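PDB 4Q7F: 5' nucleotidase family protein from Staphylococcus aureus subsp. aureus, which belongs to the 5'-nucleotidase family, joining a two-metal calcineurin-like phosphoesterase domain to a 5'-nucleotidase C-terminal domain, with 2'-deoxyadenosine bound in this model. Local coordinates for residues 38-43 with 313-318; 55-60 with 295-300; 118-123 with 135-140. All coordinates share one frame; numbering follows the deposited sequence.

Contact 1: residues 38-43 with 313-318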
loop_
_atom_site.group_PDB
_atom_site.type_symbol
_atom_site.label_atom_id
_atom_site.label_comp_id
_atom_site.label_asym_id
_atom_site.label_seq_id
_atom_site.Cartn_x
_atom_site.Cartn_y
_atom_site.Cartn_z
ATOM N N THR A 38 -16.417 -3.936 5.801
ATOM C CA THR A 38 -17.390 -2.888 5.517
ATOM C C THR A 38 -18.621 -3.048 6.433
ATOM O O THR A 38 -19.283 -2.072 6.764
ATOM C CB THR A 38 -17.768 -2.827 4.028
ATOM O OG1 THR A 38 -18.148 -4.110 3.572
ATOM C CG2 THR A 38 -16.578 -2.380 3.206
ATOM N N SER A 39 -18.889 -4.271 6.882
ATOM C CA SER A 39 -19.979 -4.521 7.843
ATOM C C SER A 39 -19.619 -5.767 8.654
ATOM O O SER A 39 -18.869 -6.609 8.194
ATOM C CB SER A 39 -21.357 -4.648 7.156
ATOM O OG SER A 39 -21.441 -5.777 6.292
ATOM N N ARG A 40 -20.155 -5.851 9.866
ATOM C CA ARG A 40 -19.851 -6.934 10.804
ATOM C C ARG A 40 -19.944 -8.353 10.292
ATOM O O ARG A 40 -19.032 -9.153 10.527
ATOM C CB ARG A 40 -20.747 -6.808 12.034
ATOM C CG ARG A 40 -20.505 -7.889 13.073
ATOM C CD ARG A 40 -21.395 -7.739 14.288
ATOM N NE ARG A 40 -20.993 -8.724 15.281
ATOM C CZ ARG A 40 -20.197 -8.492 16.329
ATOM N NH1 ARG A 40 -19.893 -9.497 17.136
ATOM N NH2 ARG A 40 -19.713 -7.276 16.595
ATOM N N ASN A 41 -21.035 -8.673 9.595
ATOM C CA ASN A 41 -21.291 -10.045 9.136
ATOM C C ASN A 41 -20.810 -10.320 7.702
ATOM O O ASN A 41 -21.013 -11.411 7.161
ATOM C CB ASN A 41 -22.789 -10.331 9.288
ATOM C CG ASN A 41 -23.288 -10.098 10.719
ATOM O OD1 ASN A 41 -22.807 -10.715 11.663
ATOM N ND2 ASN A 41 -24.264 -9.217 10.871
ATOM N N GLN A 42 -20.143 -9.335 7.112
ATOM C CA GLN A 42 -19.627 -9.417 5.747
ATOM C C GLN A 42 -18.834 -10.707 5.605
ATOM O O GLN A 42 -18.124 -11.123 6.530
ATOM C CB GLN A 42 -18.741 -8.187 5.450
ATOM C CG GLN A 42 -18.888 -7.535 4.065
ATOM C CD GLN A 42 -17.964 -8.035 2.970
ATOM O OE1 GLN A 42 -16.772 -8.319 3.188
ATOM N NE2 GLN A 42 -18.488 -8.057 1.752
ATOM N N TYR A 43 -19.007 -11.364 4.460
ATOM C CA TYR A 43 -18.301 -12.595 4.138
ATOM C C TYR A 43 -18.062 -12.496 2.649
ATOM O O TYR A 43 -18.984 -12.175 1.907
ATOM C CB TYR A 43 -19.140 -13.823 4.454
ATOM C CG TYR A 43 -18.347 -15.101 4.458
ATOM C CD1 TYR A 43 -17.862 -15.657 3.273
ATOM C CD2 TYR A 43 -18.087 -15.769 5.658
ATOM C CE1 TYR A 43 -17.121 -16.837 3.294
ATOM C CE2 TYR A 43 -17.361 -16.948 5.686
ATOM C CZ TYR A 43 -16.871 -17.471 4.513
ATOM O OH TYR A 43 -16.162 -18.650 4.565
ATOM N N LEU A 313 -12.674 -8.795 17.404
ATOM C CA LEU A 313 -12.334 -7.774 16.444
ATOM C C LEU A 313 -13.581 -6.993 16.038
ATOM O O LEU A 313 -13.589 -5.762 16.092
ATOM C CB LEU A 313 -11.667 -8.416 15.221
ATOM C CG LEU A 313 -11.394 -7.478 14.044
ATOM C CD1 LEU A 313 -10.622 -6.242 14.481
ATOM C CD2 LEU A 313 -10.631 -8.252 12.970
ATOM N N GLU A 314 -14.643 -7.699 15.651
ATOM C CA GLU A 314 -15.892 -7.015 15.258
ATOM C C GLU A 314 -16.459 -6.207 16.428
ATOM O O GLU A 314 -16.932 -5.077 16.256
ATOM C CB GLU A 314 -16.922 -8.018 14.732
ATOM C CG GLU A 314 -16.490 -8.765 13.466
ATOM C CD GLU A 314 -16.306 -7.888 12.250
ATOM O OE1 GLU A 314 -16.718 -6.674 12.242
ATOM O OE2 GLU A 314 -15.751 -8.434 11.263
ATOM N N ASP A 315 -16.416 -6.783 17.629
ATOM C CA ASP A 315 -16.913 -6.067 18.805
ATOM C C ASP A 315 -16.183 -4.713 18.960
ATOM O O ASP A 315 -16.811 -3.684 19.170
ATOM C CB ASP A 315 -16.779 -6.918 20.065
ATOM C CG ASP A 315 -17.767 -8.095 20.097
ATOM O OD1 ASP A 315 -18.659 -8.211 19.214
ATOM O OD2 ASP A 315 -17.662 -8.917 21.018
ATOM N N TRP A 316 -14.857 -4.727 18.817
ATOM C CA TRP A 316 -14.062 -3.516 18.919
ATOM C C TRP A 316 -14.437 -2.547 17.812
ATOM O O TRP A 316 -14.596 -1.359 18.057
ATOM C CB TRP A 316 -12.573 -3.867 18.856
ATOM C CG TRP A 316 -11.665 -2.735 19.041
ATOM C CD1 TRP A 316 -11.377 -2.096 20.217
ATOM C CD2 TRP A 316 -10.831 -2.133 18.040
ATOM N NE1 TRP A 316 -10.436 -1.119 19.999
ATOM C CE2 TRP A 316 -10.088 -1.118 18.673
ATOM C CE3 TRP A 316 -10.649 -2.354 16.672
ATOM C CZ2 TRP A 316 -9.182 -0.315 17.981
ATOM C CZ3 TRP A 316 -9.753 -1.570 15.986
ATOM C CH2 TRP A 316 -9.020 -0.567 16.635
ATOM N N LEU A 317 -14.606 -3.068 16.595
ATOM C CA LEU A 317 -14.988 -2.233 15.475
ATOM C C LEU A 317 -16.353 -1.576 15.663
ATOM O O LEU A 317 -16.598 -0.493 15.135
ATOM C CB LEU A 317 -14.938 -3.041 14.179
ATOM C CG LEU A 317 -13.506 -3.358 13.743
ATOM C CD1 LEU A 317 -13.523 -4.285 12.553
ATOM C CD2 LEU A 317 -12.740 -2.075 13.406
ATOM N N ASP A 318 -17.231 -2.212 16.430
ATOM C CA ASP A 318 -18.558 -1.660 16.687
ATOM C C ASP A 318 -18.599 -0.629 17.800
ATOM O O ASP A 318 -19.645 -0.014 18.026
ATOM C CB ASP A 318 -19.555 -2.794 17.005
ATOM C CG ASP A 318 -19.900 -3.626 15.782
ATOM O OD1 ASP A 318 -19.720 -3.122 14.642
ATOM O OD2 ASP A 318 -20.357 -4.780 15.957
HETATM O O HOH W 1 -16.314 -7.707 8.715
#

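Contact 2: residues 55-60 with 295-300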
loop_
_atom_site.group_PDB
_atom_site.type_symbol
_atom_site.label_atom_id
_atom_site.label_comp_id
_atom_site.label_asym_id
_atom_site.label_seq_id
_atom_site.Cartn_x
_atom_site.Cartn_y
_atom_site.Cartn_z
ATOM N N ILE A 55 -4.584 -23.181 -1.608
ATOM C CA ILE A 55 -3.244 -23.671 -1.860
ATOM C C ILE A 55 -3.140 -25.120 -1.356
ATOM O O ILE A 55 -2.710 -26.030 -2.086
ATOM C CB ILE A 55 -2.198 -22.771 -1.176
ATOM C CG1 ILE A 55 -2.181 -21.395 -1.846
ATOM C CG2 ILE A 55 -0.804 -23.361 -1.259
ATOM C CD1 ILE A 55 -1.341 -20.389 -1.119
ATOM N N GLU A 56 -3.562 -25.310 -0.117
ATOM C CA GLU A 56 -3.511 -26.626 0.510
ATOM C C GLU A 56 -4.200 -27.699 -0.331
ATOM O O GLU A 56 -3.627 -28.752 -0.593
ATOM C CB GLU A 56 -4.078 -26.550 1.934
ATOM C CG GLU A 56 -3.159 -25.825 2.891
ATOM C CD GLU A 56 -1.797 -26.494 3.001
ATOM O OE1 GLU A 56 -1.736 -27.612 3.530
ATOM O OE2 GLU A 56 -0.786 -25.887 2.590
ATOM N N GLN A 57 -5.430 -27.441 -0.773
ATOM C CA GLN A 57 -6.111 -28.397 -1.621
ATOM C C GLN A 57 -5.388 -28.622 -2.955
ATOM O O GLN A 57 -5.202 -29.745 -3.362
ATOM C CB GLN A 57 -7.568 -27.987 -1.872
ATOM C CG GLN A 57 -8.395 -28.037 -0.611
ATOM C CD GLN A 57 -9.860 -27.782 -0.833
ATOM O OE1 GLN A 57 -10.701 -28.573 -0.409
ATOM N NE2 GLN A 57 -10.181 -26.682 -1.501
ATOM N N ASP A 58 -4.980 -27.551 -3.621
ATOM C CA ASP A 58 -4.352 -27.661 -4.947
ATOM C C ASP A 58 -2.939 -28.252 -5.024
ATOM O O ASP A 58 -2.539 -28.791 -6.053
ATOM C CB ASP A 58 -4.217 -26.255 -5.539
ATOM C CG ASP A 58 -3.878 -26.280 -7.024
ATOM O OD1 ASP A 58 -4.793 -26.558 -7.808
ATOM O OD2 ASP A 58 -2.730 -25.976 -7.419
ATOM N N ARG A 59 -2.163 -28.077 -3.962
ATOM C CA ARG A 59 -0.758 -28.443 -3.979
ATOM C C ARG A 59 -0.507 -29.946 -3.925
ATOM O O ARG A 59 0.557 -30.407 -4.352
ATOM C CB ARG A 59 -0.014 -27.742 -2.818
ATOM C CG ARG A 59 -0.362 -28.293 -1.448
ATOM C CD ARG A 59 0.209 -27.464 -0.311
ATOM N NE ARG A 59 1.659 -27.277 -0.404
ATOM C CZ ARG A 59 2.421 -26.797 0.575
ATOM N NH1 ARG A 59 1.892 -26.436 1.750
ATOM N NH2 ARG A 59 3.733 -26.679 0.374
ATOM N N ARG A 60 -1.489 -30.692 -3.426
ATOM C CA ARG A 60 -1.361 -32.131 -3.267
ATOM C C ARG A 60 -1.063 -32.887 -4.585
ATOM O O ARG A 60 -0.432 -33.921 -4.549
ATOM C CB ARG A 60 -2.615 -32.676 -2.579
ATOM C CG ARG A 60 -2.535 -34.138 -2.186
ATOM C CD ARG A 60 -3.853 -34.614 -1.585
ATOM N NE ARG A 60 -3.870 -36.062 -1.358
ATOM C CZ ARG A 60 -4.044 -36.968 -2.319
ATOM N NH1 ARG A 60 -4.049 -38.265 -2.015
ATOM N NH2 ARG A 60 -4.188 -36.591 -3.594
ATOM N N ILE A 295 -11.829 -19.043 -3.958
ATOM C CA ILE A 295 -13.265 -19.270 -3.894
ATOM C C ILE A 295 -13.665 -20.009 -2.634
ATOM O O ILE A 295 -12.857 -20.673 -2.003
ATOM C CB ILE A 295 -13.770 -20.081 -5.123
ATOM C CG1 ILE A 295 -13.100 -21.468 -5.177
ATOM C CG2 ILE A 295 -13.526 -19.305 -6.411
ATOM C CD1 ILE A 295 -13.457 -22.284 -6.395
ATOM N N ASP A 296 -14.926 -19.856 -2.257
ATOM C CA ASP A 296 -15.475 -20.547 -1.097
ATOM C C ASP A 296 -15.760 -21.963 -1.559
ATOM O O ASP A 296 -15.922 -22.214 -2.758
ATOM C CB ASP A 296 -16.768 -19.848 -0.659
ATOM C CG ASP A 296 -17.408 -20.477 0.554
ATOM O OD1 ASP A 296 -16.700 -20.851 1.499
ATOM O OD2 ASP A 296 -18.650 -20.595 0.546
ATOM N N ASP A 297 -15.766 -22.909 -0.634
ATOM C CA ASP A 297 -16.121 -24.273 -0.975
ATOM C C ASP A 297 -16.693 -24.896 0.282
ATOM O O ASP A 297 -16.599 -24.326 1.366
ATOM C CB ASP A 297 -14.952 -25.075 -1.605
ATOM C CG ASP A 297 -13.829 -25.368 -0.626
ATOM O OD1 ASP A 297 -14.088 -25.454 0.581
ATOM O OD2 ASP A 297 -12.686 -25.550 -1.073
ATOM N N SER A 298 -17.289 -26.059 0.141
ATOM C CA SER A 298 -17.956 -26.669 1.271
ATOM C C SER A 298 -17.043 -27.332 2.287
ATOM O O SER A 298 -17.530 -27.777 3.318
ATOM C CB SER A 298 -19.018 -27.631 0.770
ATOM O OG SER A 298 -19.925 -26.931 -0.077
ATOM N N THR A 299 -15.735 -27.387 2.031
ATOM C CA THR A 299 -14.819 -28.012 3.004
ATOM C C THR A 299 -14.109 -27.002 3.875
ATOM O O THR A 299 -13.496 -27.369 4.858
ATOM C CB THR A 299 -13.727 -28.859 2.340
ATOM O OG1 THR A 299 -12.896 -28.021 1.542
ATOM C CG2 THR A 299 -14.327 -29.960 1.496
ATOM N N PHE A 300 -14.174 -25.731 3.497
ATOM C CA PHE A 300 -13.520 -24.691 4.240
ATOM C C PHE A 300 -14.213 -24.435 5.564
ATOM O O PHE A 300 -15.410 -24.211 5.610
ATOM C CB PHE A 300 -13.517 -23.399 3.415
ATOM C CG PHE A 300 -12.952 -22.214 4.136
ATOM C CD1 PHE A 300 -11.592 -22.164 4.459
ATOM C CD2 PHE A 300 -13.756 -21.109 4.431
ATOM C CE1 PHE A 300 -11.060 -21.060 5.096
ATOM C CE2 PHE A 300 -13.226 -20.001 5.063
ATOM C CZ PHE A 300 -11.873 -19.979 5.403
#

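Contact 3: residues 118-123 with 135-140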
loop_
_atom_site.group_PDB
_atom_site.type_symbol
_atom_site.label_atom_id
_atom_site.label_comp_id
_atom_site.label_asym_id
_atom_site.label_seq_id
_atom_site.Cartn_x
_atom_site.Cartn_y
_atom_site.Cartn_z
ATOM N N TYR A 118 9.104 -3.095 16.009
ATOM C CA TYR A 118 7.911 -3.896 15.791
ATOM C C TYR A 118 8.198 -4.906 14.659
ATOM O O TYR A 118 7.934 -6.086 14.807
ATOM C CB TYR A 118 6.737 -2.997 15.458
ATOM C CG TYR A 118 5.408 -3.702 15.340
ATOM C CD1 TYR A 118 4.650 -4.007 16.473
ATOM C CD2 TYR A 118 4.887 -4.022 14.099
ATOM C CE1 TYR A 118 3.422 -4.632 16.354
ATOM C CE2 TYR A 118 3.668 -4.622 13.973
ATOM C CZ TYR A 118 2.941 -4.937 15.097
ATOM O OH TYR A 118 1.723 -5.550 14.934
ATOM N N LEU A 119 8.820 -4.439 13.573
ATOM C CA LEU A 119 9.172 -5.316 12.450
ATOM C C LEU A 119 10.172 -6.402 12.867
ATOM O O LEU A 119 9.947 -7.596 12.614
ATOM C CB LEU A 119 9.740 -4.510 11.290
ATOM C CG LEU A 119 10.182 -5.326 10.072
ATOM C CD1 LEU A 119 9.045 -6.209 9.555
ATOM C CD2 LEU A 119 10.704 -4.423 8.970
ATOM N N LYS A 120 11.262 -5.991 13.518
ATOM C CA LYS A 120 12.283 -6.941 13.949
ATOM C C LYS A 120 11.686 -8.025 14.846
ATOM O O LYS A 120 11.989 -9.214 14.669
ATOM C CB LYS A 120 13.450 -6.241 14.653
ATOM C CG LYS A 120 14.319 -5.362 13.750
ATOM C CD LYS A 120 15.541 -4.878 14.512
ATOM C CE LYS A 120 16.470 -4.046 13.647
ATOM N NZ LYS A 120 17.608 -3.481 14.439
ATOM N N ASP A 121 10.868 -7.620 15.821
ATOM C CA ASP A 121 10.187 -8.577 16.711
ATOM C C ASP A 121 9.320 -9.568 15.895
ATOM O O ASP A 121 9.252 -10.768 16.194
ATOM C CB ASP A 121 9.300 -7.833 17.702
ATOM C CG ASP A 121 8.529 -8.761 18.596
ATOM O OD1 ASP A 121 9.165 -9.459 19.411
ATOM O OD2 ASP A 121 7.269 -8.796 18.489
ATOM N N THR A 122 8.633 -9.040 14.887
ATOM C CA THR A 122 7.803 -9.845 14.005
ATOM C C THR A 122 8.656 -10.904 13.278
ATOM O O THR A 122 8.351 -12.133 13.327
ATOM C CB THR A 122 7.037 -8.932 13.009
ATOM O OG1 THR A 122 6.092 -8.142 13.738
ATOM C CG2 THR A 122 6.294 -9.725 11.974
ATOM N N LEU A 123 9.767 -10.474 12.681
ATOM C CA LEU A 123 10.608 -11.417 11.955
ATOM C C LEU A 123 11.120 -12.556 12.820
ATOM O O LEU A 123 11.236 -13.682 12.343
ATOM C CB LEU A 123 11.785 -10.730 11.264
ATOM C CG LEU A 123 11.397 -9.626 10.261
ATOM C CD1 LEU A 123 12.621 -9.082 9.535
ATOM C CD2 LEU A 123 10.386 -10.138 9.276
ATOM N N ILE A 135 18.055 -4.111 1.353
ATOM C CA ILE A 135 17.816 -3.146 2.423
ATOM C C ILE A 135 18.837 -3.454 3.486
ATOM O O ILE A 135 18.836 -4.556 4.076
ATOM C CB ILE A 135 16.405 -3.227 3.027
ATOM C CG1 ILE A 135 15.363 -2.840 1.987
ATOM C CG2 ILE A 135 16.297 -2.308 4.238
ATOM C CD1 ILE A 135 13.934 -2.831 2.496
ATOM N N TYR A 136 19.733 -2.505 3.717
ATOM C CA TYR A 136 20.791 -2.677 4.705
ATOM C C TYR A 136 20.536 -1.903 5.979
ATOM O O TYR A 136 19.983 -0.777 5.960
ATOM C CB TYR A 136 22.135 -2.232 4.120
ATOM C CG TYR A 136 22.837 -3.252 3.249
ATOM C CD1 TYR A 136 22.249 -3.753 2.089
ATOM C CD2 TYR A 136 24.127 -3.673 3.559
ATOM C CE1 TYR A 136 22.914 -4.682 1.290
ATOM C CE2 TYR A 136 24.801 -4.579 2.759
ATOM C CZ TYR A 136 24.195 -5.081 1.629
ATOM O OH TYR A 136 24.890 -5.991 0.850
ATOM N N GLU A 137 20.936 -2.509 7.084
ATOM C CA GLU A 137 20.895 -1.864 8.378
ATOM C C GLU A 137 22.373 -1.771 8.768
ATOM O O GLU A 137 23.031 -2.791 9.006
ATOM C CB GLU A 137 20.117 -2.688 9.375
ATOM C CG GLU A 137 20.030 -2.033 10.737
ATOM C CD GLU A 137 19.421 -2.939 11.784
ATOM O OE1 GLU A 137 19.588 -4.172 11.711
ATOM O OE2 GLU A 137 18.811 -2.407 12.714
ATOM N N ASN A 138 22.893 -0.552 8.816
ATOM C CA ASN A 138 24.304 -0.328 9.068
ATOM C C ASN A 138 25.104 -0.980 7.921
ATOM O O ASN A 138 24.844 -0.667 6.749
ATOM C CB ASN A 138 24.723 -0.775 10.485
ATOM C CG ASN A 138 24.049 0.049 11.577
ATOM O OD1 ASN A 138 23.685 1.213 11.372
ATOM N ND2 ASN A 138 23.895 -0.547 12.749
ATOM N N ASP A 139 26.009 -1.902 8.225
ATOM C CA ASP A 139 26.841 -2.491 7.181
ATOM C C ASP A 139 26.503 -3.945 6.820
ATOM O O ASP A 139 27.373 -4.710 6.423
ATOM C CB ASP A 139 28.324 -2.325 7.567
ATOM C CG ASP A 139 28.720 -0.858 7.733
ATOM O OD1 ASP A 139 28.065 0.021 7.132
ATOM O OD2 ASP A 139 29.694 -0.581 8.459
ATOM N N SER A 140 25.232 -4.315 6.944
ATOM C CA SER A 140 24.776 -5.646 6.550
ATOM C C SER A 140 23.267 -5.587 6.271
ATOM O O SER A 140 22.630 -4.560 6.510
ATOM C CB SER A 140 25.102 -6.696 7.620
ATOM O OG SER A 140 24.319 -6.498 8.782
#

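Contact 1: residues 38-43 with 313-318
Arg40 is extended from CG to NE, its CG opposite the backbone N (chi1 -180°), and carries its guanidinium across to helix 304-317, where Asp315 and Asp318 wait at its edge. Asp315 takes both terminal nitrogens end-on through one oxygen: OD1 lies 2.7 Å from Arg40 NH1, nearly along the C-O axis, and also accepts NH2 through its anti lone pair. The two planes are only 22° apart. Arg40 NH2 spends its other hydrogen on Asp318 OD2, 2.7 Å away, meeting it on the anti side but out of the carboxylate plane. Over one guanidinium face sits Glu314 CB, 3.4 Å from NH2. The result is a salt-bridge network in which a type I turn, Ser39 to Gln42, presents Arg40 to the C-terminal part of helix 304-317, which follows the phosphoesterase domain's strand 284-293. Glu314, bent at chi2 (-64°), turns its carboxylate under the loop backbone instead; a water donates to both its OE2 and Ser39 O. Its charge is met by Arg378 at OE1 and Arg310 at OE2, and Arg310 also donates to Arg40 O. Arg378, from helix 377-383, pairs with Asp318 OD1 too.

Contact 2: residues 55-60 with 295-300
An Asx turn in the loop between strand 284-293 and helix 304-317 presents Asp297 and Thr299 to Gln57 of helix 48-59. The Gln57 side chain comes from the direction opposite to both residues, NE2 turned to one and OE1 to the other. Its NE2 donates to Asp297 OD2 over 2.8 Å, a moderately bent bond (146° at the hydrogen). The acceptor lies 22° out of the amide plane, and amide and carboxylate are turned 55° against each other. On the other branch, Gln57 OE1 faces Thr299 OG1 at 3.0 Å. That hydroxyl also lies 3.0 Å from Asp297 OD1. With its chain extended beyond CG, Gln57 spans the backbone gap, which measures 9.9 Å from Gln57 CA to Thr299 CA. Gln57 and Thr299 are both exposed, and the two segments touch through polar side-chain ends.

Asp297 is also bonded within its own turn. OD1 accepts the backbone N of Thr299, which comes from above the carboxylate plane, and the N of Phe300, both at 2.9 Å. The same residues, Asp297 to Phe300, form a type I beta turn, so the side chain closes the turn it starts. In the phosphoesterase domain this ties the loop leaving an edge strand of the five-stranded mixed sheet to the helix of the beta-alpha-beta crossover that connects parallel strands 19-25 and 65-69 of that sheet. Asp297 OD2 has a second donor on the same helix, His53 NE2, and His53 also meets the ring of Phe300.

Contact 3: residues 118-123 with 135-140
Lys120 reaches from helix 116-125 to Glu137 on strand 135-137, and this pair makes the whole contact between the two segments. Along the helix, Tyr118 comes first. Its carbonyl O takes two donors from Thr122: the backbone N, the usual alpha-helical i to i+4 bond, and the hydroxyl OG1, 3.0 Å away and above the carbonyl plane. The two come from opposite faces of that plane. The Tyr118 side chain touches Leu74 and Ser90, and its ring meets that of Tyr114 edge-to-face; buried Leu119 leans on Glu111 and Phe112. Lys120 then leaves the helix on the side of the strand. With CG opposite the carbonyl carbon (chi1 -69°) and every later torsion near 180°, it extends to full length. Glu137, equally straight beyond CG, comes from the opposite direction, and the two ends form a salt bridge between NZ and OE2. The modelled separation of NZ and OE2 is improbably short, so its exact length is doubtful. The other oxygen, OE1, stands 3.4 Å from NZ. Further on, Asp121 pairs with Arg125 of its own helix, while Thr122 OG1 also bonds Ser90 OG. Glu137 opens a type II' turn to Ser140, with its N bonded to Ser140 O at 2.7 Å. This is a surface salt bridge between a helix of the phosphoesterase domain and a beta hairpin, strands 135-137 and 140-141 joined by a tight type II' turn.

Overall arrangement
From the N terminus, the loop after strand 19-25 supplies 38-43 and helix 48-59 supplies 55-60; both wait more than two hundred residues for their partners. Contact 3 closes first, a short loop linking helix 116-125 to the hairpin at 135-140. Contact 2 closes next, at the loop after strand 284-293, and contact 1 last, on helix 304-317. All three nest without crossing: 3 within 2, and 2 within 1. Contacts 1 and 2 touch, through Tyr43 OH on Phe300 CE2 at 3.3 Å, and tie the early loop and helix to those following strand 284-293, outermost in the sheet that also holds strand 19-25. Contact 3 stands apart, its centre about 34 Å from that of contact 1.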